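Local coordinates for protein chaperone CupB2 (Pseudomonas aeruginosa, PDB 3Q48) that is a periplasmic chaperone of immunoglobulin-like fold that probably assists assembly of CupB fimbriae, at residues A[99-103]-A[104-108]. Residues are numbered along the deposited sequence; the frame is centred on the assembly and turned at random.
Sequences IAYLK and APLPT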
loop_
_atom_site.group_PDB
_atom_site.type_symbol
_atom_site.label_atom_id
_atom_site.label_comp_id
_atom_site.label_asym_id
_atom_site.label_seq_id
_atom_site.Cartn_x
_atom_site.Cartn_y
_atom_site.Cartn_z
ATOM N N ILE A 99 10.721 -6.240 -10.683
ATOM C CA ILE A 99 11.107 -4.960 -10.027
ATOM C C ILE A 99 12.513 -4.987 -9.413
ATOM O O ILE A 99 12.766 -5.765 -8.500
ATOM C CB ILE A 99 10.091 -4.578 -8.977
ATOM C CG1 ILE A 99 8.688 -4.575 -9.621
ATOM C CG2 ILE A 99 10.473 -3.206 -8.366
ATOM C CD1 ILE A 99 7.536 -4.481 -8.621
ATOM N N ALA A 100 13.417 -4.153 -9.938
ATOM C CA ALA A 100 14.841 -4.043 -9.466
ATOM C C ALA A 100 15.152 -2.734 -8.763
ATOM O O ALA A 100 14.781 -1.687 -9.246
ATOM C CB ALA A 100 15.830 -4.235 -10.622
ATOM N N TYR A 101 15.845 -2.816 -7.626
ATOM C CA TYR A 101 16.261 -1.646 -6.863
ATOM C C TYR A 101 17.633 -1.173 -7.276
ATOM O O TYR A 101 18.564 -1.968 -7.264
ATOM C CB TYR A 101 16.320 -2.018 -5.385
ATOM C CG TYR A 101 16.813 -0.933 -4.440
ATOM C CD1 TYR A 101 16.364 0.397 -4.551
ATOM C CD2 TYR A 101 17.701 -1.242 -3.409
ATOM C CE1 TYR A 101 16.831 1.385 -3.661
ATOM C CE2 TYR A 101 18.151 -0.287 -2.525
ATOM C CZ TYR A 101 17.732 1.022 -2.646
ATOM O OH TYR A 101 18.187 1.968 -1.745
ATOM N N LEU A 102 17.783 0.102 -7.621
ATOM C CA LEU A 102 19.146 0.673 -7.775
ATOM C C LEU A 102 19.653 1.335 -6.481
ATOM O O LEU A 102 19.264 2.477 -6.167
ATOM C CB LEU A 102 19.249 1.684 -8.921
ATOM C CG LEU A 102 20.630 2.380 -8.952
ATOM C CD1 LEU A 102 21.747 1.421 -9.453
ATOM C CD2 LEU A 102 20.654 3.742 -9.750
ATOM N N LYS A 103 20.515 0.626 -5.745
ATOM C CA LYS A 103 21.061 1.138 -4.483
ATOM C C LYS A 103 21.137 2.682 -4.468
ATOM O O LYS A 103 22.007 3.295 -5.099
ATOM C CB LYS A 103 22.427 0.504 -4.212
ATOM C CG LYS A 103 23.150 1.053 -2.969
ATOM C CD LYS A 103 22.885 0.235 -1.683
ATOM C CE LYS A 103 23.645 0.829 -0.478
ATOM N NZ LYS A 103 23.276 2.276 -0.247
ATOM N N ALA A 104 20.181 3.293 -3.785
ATOM C CA ALA A 104 20.110 4.746 -3.681
ATOM C C ALA A 104 19.763 5.147 -2.238
ATOM O O ALA A 104 19.108 4.397 -1.538
ATOM C CB ALA A 104 19.072 5.304 -4.676
ATOM N N PRO A 105 20.214 6.328 -1.787
ATOM C CA PRO A 105 19.911 6.835 -0.419
ATOM C C PRO A 105 18.418 6.980 -0.086
ATOM O O PRO A 105 17.754 7.917 -0.572
ATOM C CB PRO A 105 20.605 8.212 -0.374
ATOM C CG PRO A 105 21.035 8.498 -1.815
ATOM C CD PRO A 105 21.227 7.157 -2.464
ATOM N N LEU A 106 17.904 6.040 0.713
ATOM C CA LEU A 106 16.531 6.052 1.231
ATOM C C LEU A 106 16.582 5.900 2.755
ATOM O O LEU A 106 17.530 5.294 3.271
ATOM C CB LEU A 106 15.744 4.888 0.640
ATOM C CG LEU A 106 15.326 4.903 -0.832
ATOM C CD1 LEU A 106 14.908 3.498 -1.181
ATOM C CD2 LEU A 106 14.193 5.934 -1.107
ATOM N N PRO A 107 15.575 6.440 3.487
ATOM C CA PRO A 107 15.736 6.329 4.931
ATOM C C PRO A 107 16.000 4.888 5.370
ATOM O O PRO A 107 15.448 3.931 4.798
ATOM C CB PRO A 107 14.414 6.882 5.492
ATOM C CG PRO A 107 13.906 7.783 4.453
ATOM C CD PRO A 107 14.369 7.224 3.130
ATOM N N THR A 108 16.854 4.763 6.387
ATOM C CA THR A 108 17.366 3.493 6.915
ATOM C C THR A 108 16.533 3.039 8.128
ATOM O O THR A 108 16.602 1.873 8.531
ATOM C CB THR A 108 18.873 3.674 7.337
ATOM O OG1 THR A 108 18.971 4.623 8.416
ATOM C CG2 THR A 108 19.692 4.208 6.190
#
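Tyr101, the last residue of strand 93-101, reaches forward along the chain and meets Ala104 and Leu106 in the loop that follows. Its CG lies anti to the backbone N (chi1 177°), which extends the ring past Leu102 and Lys103 and brings the hydroxyl to the carbonyl of Ala104. There OH donates a hydrogen bond to Ala104 O, 2.6 Å away. The C=O...OH angle of 136°, with the donor in the carbonyl plane, places the hydroxyl on a lone pair of that oxygen. A bond between side chain and main chain three residues on thus ties the end of the strand to the loop. Leu102 O lies 2.7 Å from Ala104 N, but at an angle too poor for a hydrogen bond. The same ring has Lys103 N over its centre, 4.0 Å above the plane, so the backbone bends across one face of the tyrosine.

Leu106 approaches from the opposite direction. Its CG stands beside its own backbone N, anti to the carbonyl carbon (chi1 -72°), and branch CD1 makes the apolar contact, 3.8 Å from Tyr101 CE1 and 3.7 Å from Tyr101 OH. The carbon therefore sits at the hydroxyl end of the ring, obliquely to its plane.

The contact lies at the surface of the PapD-like N-terminal domain, on the link that joins strands 93-101 and 112-121 of this immunoglobulin-like fold. Tyr101 also meets the rings of Phe80 on strand 80-89 and Phe144 on strand 136-145 and touches Phe39 of strand 36-40, while its backbone bonds to Arg44. Ala104 rests on Pro79, and Leu106 packs against Ser112 and Phe114 at the start of strand 112-121.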